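Oxaloacetate acetyl hydrolase (Cryphonectria parasitica, PDB 3LYE) is a four-chain enzyme of the phosphoenolpyruvate phosphomutase family with a TIM-barrel fold that carries bound calcium ions. Local coordinates at residues 144-147 with 148-152; 151-154 with 155-159; 183-186 with 187-190. All coordinates share one frame; numbering follows the deposited sequence.

Contact 1: 144-147 with 148-152; sequences EYLV and RIRAA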
# COMPACT_ATOMS: atom_id res chain seq x y z
N GLU A 144 10.69 29.18 8.89
CA GLU A 144 9.99 27.90 8.87
C GLU A 144 10.27 27.16 7.55
O GLU A 144 10.38 25.94 7.52
CB GLU A 144 8.49 28.09 9.03
CG GLU A 144 8.01 28.71 10.33
CD GLU A 144 6.48 28.84 10.35
OE1 GLU A 144 5.83 27.82 10.66
OE2 GLU A 144 5.91 29.92 10.03
N TYR A 145 10.36 27.91 6.46
CA TYR A 145 10.65 27.30 5.18
C TYR A 145 12.07 26.74 5.16
O TYR A 145 12.31 25.64 4.68
CB TYR A 145 10.51 28.32 4.09
CG TYR A 145 10.95 27.91 2.73
CD1 TYR A 145 10.45 26.76 2.13
CD2 TYR A 145 11.80 28.72 1.98
CE1 TYR A 145 10.82 26.42 0.85
CE2 TYR A 145 12.14 28.40 0.69
CZ TYR A 145 11.65 27.25 0.13
OH TYR A 145 12.01 26.96 -1.16
N LEU A 146 13.02 27.49 5.71
CA LEU A 146 14.41 27.06 5.75
C LEU A 146 14.58 25.81 6.61
O LEU A 146 15.50 25.04 6.34
CB LEU A 146 15.35 28.18 6.12
CG LEU A 146 15.32 29.33 5.14
CD1 LEU A 146 16.15 30.49 5.68
CD2 LEU A 146 15.80 28.90 3.78
N VAL A 147 13.72 25.61 7.60
CA VAL A 147 13.77 24.39 8.42
C VAL A 147 13.51 23.21 7.45
O VAL A 147 14.17 22.17 7.53
CB VAL A 147 12.70 24.41 9.54
CG1 VAL A 147 12.55 23.03 10.15
CG2 VAL A 147 13.10 25.39 10.61
N ARG A 148 12.54 23.36 6.55
CA ARG A 148 12.24 22.30 5.58
C ARG A 148 13.43 22.07 4.65
O ARG A 148 13.88 20.93 4.44
CB ARG A 148 10.93 22.62 4.79
CG ARG A 148 9.78 22.96 5.81
CD ARG A 148 8.31 22.61 5.72
NE ARG A 148 7.68 23.49 4.84
CZ ARG A 148 6.40 23.92 4.71
NH1 ARG A 148 5.39 23.89 5.61
NH2 ARG A 148 6.23 24.59 3.60
N ILE A 149 13.99 23.15 4.11
CA ILE A 149 15.10 23.00 3.19
C ILE A 149 16.29 22.33 3.91
O ILE A 149 16.91 21.42 3.37
CB ILE A 149 15.51 24.34 2.58
CG1 ILE A 149 14.36 24.98 1.78
CG2 ILE A 149 16.72 24.17 1.70
CD1 ILE A 149 13.91 24.17 0.61
N ARG A 150 16.59 22.79 5.11
CA ARG A 150 17.70 22.26 5.89
C ARG A 150 17.56 20.77 6.12
O ARG A 150 18.53 20.02 6.00
CB ARG A 150 17.73 23.00 7.25
CG ARG A 150 18.97 23.01 8.04
CD ARG A 150 18.89 24.05 9.19
NE ARG A 150 18.84 25.43 8.72
CZ ARG A 150 17.90 26.32 9.02
NH1 ARG A 150 16.89 26.03 9.81
NH2 ARG A 150 17.98 27.54 8.52
N ALA A 151 16.37 20.35 6.51
CA ALA A 151 16.13 18.94 6.75
C ALA A 151 16.37 18.10 5.49
O ALA A 151 16.96 17.03 5.52
CB ALA A 151 14.72 18.71 7.30
N ALA A 152 15.88 18.60 4.36
CA ALA A 152 16.02 17.93 3.09
C ALA A 152 17.48 17.82 2.65
O ALA A 152 17.93 16.73 2.27
CB ALA A 152 15.18 18.62 2.04
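On helix 142-158, which packs against strands 119-122 and 164-169 on the outside of the TIM barrel, Ile-149 lies across the ring of Tyr-145 one turn earlier. This is a CH-pi contact: Ile-149 CG1 sits 4.0 Å from the centroid of the Tyr-145 ring, 17° off the ring normal and shifted toward the rim, while Ile-149 CD1 reaches on to Tyr-145 CE1 at 3.8 Å. Both side chains also touch Ala-167 of strand 164-169, so a flat aromatic and a branched aliphatic chain suit this buried side. The side turned to helix 177-189 and the second subunit is built differently. The chain of Arg-150 leaves the helix with CG anti to the backbone N (chi1 -159°), then bends at chi3 (-67°), which folds the guanidinium back over the preceding turn. Leu-146 O lies 3.8 Å above the centre of its plane, and Arg-150 NH2 comes to 3.6 Å from Leu-146 CB. The same carbonyl oxygen accepts a bond from Arg-150 N at 2.8 Å. Arg-148 takes another direction: its CG rests 3.5 Å from Glu-144 O, and its NH2 bonds to the carbonyl oxygens of Glu-123 and Gln-125. The backbone bond between Arg-148 N and Glu-144 O is weak, whereas Ile-149 N to Tyr-145 O is well formed at 3.1 Å. With one face of Arg-150 resting on a carbonyl, its nitrogens reach further partners: NH2 makes a salt bridge with Glu-190 and NH1 donates to Ala-298 O of the second subunit, and the partial negative charge of Leu-146 O probably favours the cation there.

Contact 2: 151-154 with 155-159; sequences AAVA and TKRRL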
# COMPACT_ATOMS: atom_id res chain seq x y z
N ALA A 151 16.37 20.35 6.51
CA ALA A 151 16.13 18.94 6.75
C ALA A 151 16.37 18.10 5.49
O ALA A 151 16.96 17.03 5.52
CB ALA A 151 14.72 18.71 7.30
N ALA A 152 15.88 18.60 4.36
CA ALA A 152 16.02 17.93 3.09
C ALA A 152 17.48 17.82 2.65
O ALA A 152 17.93 16.73 2.27
CB ALA A 152 15.18 18.62 2.04
N VAL A 153 18.23 18.91 2.72
CA VAL A 153 19.62 18.93 2.33
C VAL A 153 20.44 18.02 3.24
O VAL A 153 21.29 17.26 2.77
CB VAL A 153 20.16 20.36 2.33
CG1 VAL A 153 21.68 20.38 2.16
CG2 VAL A 153 19.53 21.15 1.23
N ALA A 154 20.22 18.10 4.54
CA ALA A 154 20.99 17.24 5.44
C ALA A 154 20.77 15.78 5.10
O ALA A 154 21.71 14.97 5.23
CB ALA A 154 20.63 17.50 6.89
N THR A 155 19.54 15.42 4.73
CA THR A 155 19.26 14.04 4.39
C THR A 155 19.99 13.58 3.14
O THR A 155 20.61 12.51 3.13
CB THR A 155 17.76 13.83 4.18
OG1 THR A 155 17.06 14.14 5.38
CG2 THR A 155 17.43 12.37 3.82
N LYS A 156 19.94 14.39 2.09
CA LYS A 156 20.62 14.01 0.86
C LYS A 156 22.12 13.87 1.10
O LYS A 156 22.75 12.98 0.55
CB LYS A 156 20.24 14.91 -0.31
CG LYS A 156 20.87 16.22 -0.42
CD LYS A 156 20.11 17.21 -1.33
CE LYS A 156 20.85 18.53 -1.59
NZ LYS A 156 21.92 18.51 -2.67
N ARG A 157 22.68 14.73 1.95
CA ARG A 157 24.10 14.65 2.27
C ARG A 157 24.43 13.40 3.10
O ARG A 157 25.42 12.69 2.81
CB ARG A 157 24.52 15.90 3.03
CG ARG A 157 24.63 17.09 2.13
CD ARG A 157 24.98 18.39 2.87
NE ARG A 157 26.09 18.23 3.85
CZ ARG A 157 27.38 18.21 3.55
NH1 ARG A 157 28.27 18.02 4.52
NH2 ARG A 157 27.80 18.37 2.30
N ARG A 158 23.61 13.09 4.11
CA ARG A 158 23.83 11.91 4.97
C ARG A 158 23.80 10.64 4.14
O ARG A 158 24.56 9.69 4.38
CB ARG A 158 22.74 11.93 6.03
CG ARG A 158 22.67 10.84 7.02
CD ARG A 158 21.79 11.33 8.23
NE ARG A 158 20.38 11.55 7.85
CZ ARG A 158 19.66 12.69 7.88
NH1 ARG A 158 20.11 13.88 8.25
NH2 ARG A 158 18.38 12.61 7.51
N LEU A 159 22.96 10.62 3.12
CA LEU A 159 22.82 9.45 2.24
C LEU A 159 23.80 9.45 1.07
O LEU A 159 23.69 8.59 0.19
CB LEU A 159 21.38 9.35 1.74
CG LEU A 159 20.40 9.17 2.89
CD1 LEU A 159 18.96 9.12 2.38
CD2 LEU A 159 20.66 7.96 3.74
O HOH W 1 17.71 15.76 7.99
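Thr-155 is tied to Ala-151 by two hydrogen bonds that converge on one carbonyl oxygen. The hydroxyl OG1 of Thr-155 donates to Ala-151 O at 2.9 Å, and Thr-155 N donates to the same oxygen at 3.1 Å, the two arriving from opposite faces of the carbonyl plane. A chi1 of -60° sets the hydroxyl beside the backbone N, from where it donates to a carbonyl of the preceding turn, a bond that suits a threonine within a helix. Water 1 adds a further bond: it donates to Ala-151 O at 2.9 Å and accepts from Arg-158 NH1 at 3.1 Å, lying in the guanidinium plane at its edge. That guanidinium lies against the backbone, with Thr-155 CA 3.5 Å above one face, toward the rim, and Ala-154 O also over a face, 3.6 Å from Arg-158 NH1. All this belongs to the C-terminal end of helix 142-158, one of the outer helices of the barrel, where Ala-152 and Thr-155 pack on helix 102-114; small residues suit such close helix packing. The apolar contacts are made by Val-153, whose two methyls serve different partners. Its CG2 runs alongside the chain of Lys-156, 4.1 Å from Lys-156 CE, before that lysine ends in a salt bridge with Asp-193. Its CG1 meets the aliphatic part of Arg-157 at an angle, 3.9 Å from Arg-157 CD, an arrangement in which the methylenes of an exposed arginine lie against a buried valine.

Contact 3: 183-186 with 187-190; sequences RLRA and ARDE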
# COMPACT_ATOMS: atom_id res chain seq x y z
N ARG A 183 14.00 34.52 -0.55
CA ARG A 183 13.76 33.15 -0.07
C ARG A 183 14.59 32.15 -0.86
O ARG A 183 15.10 31.19 -0.30
CB ARG A 183 12.30 32.77 -0.19
CG ARG A 183 11.48 33.36 0.88
CD ARG A 183 9.99 33.04 0.78
NE ARG A 183 9.33 33.65 1.92
CZ ARG A 183 8.53 33.05 2.79
NH1 ARG A 183 8.15 31.80 2.63
NH2 ARG A 183 8.06 33.74 3.82
N LEU A 184 14.69 32.37 -2.15
CA LEU A 184 15.45 31.49 -3.02
C LEU A 184 16.93 31.62 -2.69
O LEU A 184 17.64 30.62 -2.62
CB LEU A 184 15.15 31.78 -4.48
CG LEU A 184 13.75 31.35 -4.93
CD1 LEU A 184 13.56 31.83 -6.39
CD2 LEU A 184 13.53 29.86 -4.81
N ARG A 185 17.41 32.84 -2.48
CA ARG A 185 18.82 33.01 -2.13
C ARG A 185 19.11 32.30 -0.81
O ARG A 185 20.15 31.64 -0.64
CB ARG A 185 19.18 34.48 -1.99
CG ARG A 185 19.33 35.17 -3.28
CD ARG A 185 19.90 36.55 -3.09
NE ARG A 185 20.04 37.20 -4.38
CZ ARG A 185 19.55 38.39 -4.70
NH1 ARG A 185 19.74 38.86 -5.93
NH2 ARG A 185 18.88 39.12 -3.80
N ALA A 186 18.20 32.42 0.15
CA ALA A 186 18.39 31.77 1.44
C ALA A 186 18.40 30.25 1.27
O ALA A 186 19.21 29.55 1.87
CB ALA A 186 17.35 32.21 2.44
N ALA A 187 17.51 29.74 0.44
CA ALA A 187 17.44 28.29 0.18
C ALA A 187 18.71 27.78 -0.48
O ALA A 187 19.20 26.71 -0.15
CB ALA A 187 16.23 27.94 -0.65
N ARG A 188 19.23 28.55 -1.41
CA ARG A 188 20.47 28.22 -2.08
C ARG A 188 21.59 28.10 -0.99
O ARG A 188 22.38 27.15 -0.99
CB ARG A 188 20.84 29.34 -3.05
CG ARG A 188 22.20 29.22 -3.75
CD ARG A 188 22.59 30.58 -4.35
NE ARG A 188 22.77 31.49 -3.21
CZ ARG A 188 22.67 32.82 -3.21
NH1 ARG A 188 22.85 33.45 -2.05
NH2 ARG A 188 22.40 33.53 -4.31
N ASP A 189 21.65 29.06 -0.07
CA ASP A 189 22.68 29.04 0.97
C ASP A 189 22.55 27.81 1.85
O ASP A 189 23.56 27.29 2.35
CB ASP A 189 22.68 30.31 1.78
CG ASP A 189 23.27 31.46 1.03
OD1 ASP A 189 23.77 31.32 -0.13
OD2 ASP A 189 23.22 32.54 1.64
N GLU A 190 21.33 27.35 2.04
CA GLU A 190 21.09 26.15 2.86
C GLU A 190 21.41 24.85 2.11
O GLU A 190 21.38 23.78 2.74
CB GLU A 190 19.67 26.11 3.42
CG GLU A 190 19.30 27.22 4.34
CD GLU A 190 19.95 27.17 5.70
OE1 GLU A 190 20.41 26.09 6.12
OE2 GLU A 190 19.94 28.22 6.36
O HOH W 2 22.46 36.07 -5.59
O HOH W 3 20.08 30.45 4.41
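Arg-185 and Arg-188 run side by side off helix 177-189, both pointing the same way, with their guanidinium planes turned 36° against each other. They do not stack: Arg-188 NH2 stands at the edge of the Arg-185 guanidinium, and its distance to Arg-185 NE is 4.4 Å. The aliphatic part of Arg-185 supplies the closer approach, with CG 3.6 Å from Arg-188 NH2. Arg-188 reaches this place because its chain bends at chi3 (65°), which brings the flat group over the backbone of the earlier turn, Arg-185 CA lying 4.0 Å above its centre. In the plane of the Arg-188 group lie two partners. Asp-189 OD1 takes bonds from NE and from NH1, the latter a salt bridge of 3.0 Å, and both nitrogens approach it from the same face of the carboxylate. Water 2 accepts from Arg-188 NH2 at 2.8 Å and from Arg-185 NE, joining the two arginines. Elsewhere this outer helix of the TIM barrel packs closely through small alanines, Ala-187 on Ala-167 of strand 164-169 and Ala-186 on Leu-146 of helix 142-158. Glu-190, bent at chi2, has its CG 3.4 Å from Ala-186 O, and water 3 donates both to that oxygen and to Glu-190 OE2, which also meets Arg-150. Two like charges are thus held near each other; the carboxylate of Asp-189 and the shared water probably ease their repulsion, while Arg-185 NH1 finds a separate acceptor in Ala-212 O.

How the contacts relate
Contacts 1 and 2 are successive stretches of helix 142-158, sharing Ala-151 and Ala-152, with centres about 11 Å apart; contact 3 lies on helix 177-189, the next long helix round the barrel, its centre about 10 Å from that of contact 1 and about 16 Å from that of contact 2. Residues of contact 1 meet those of contact 3: Leu-146 CD1 packs 3.9 Å from Ala-186 CB, besides the Arg-150 to Glu-190 salt bridge (NH2 to OE2, 3.0 Å). Contact 2 adds Val-153 CG1, 3.5 Å from Glu-190 O. Contacts 1 and 2 both border the second subunit, which contact 3 does not touch. A bound calcium ion lies about 11 Å from the Arg-148 side chain.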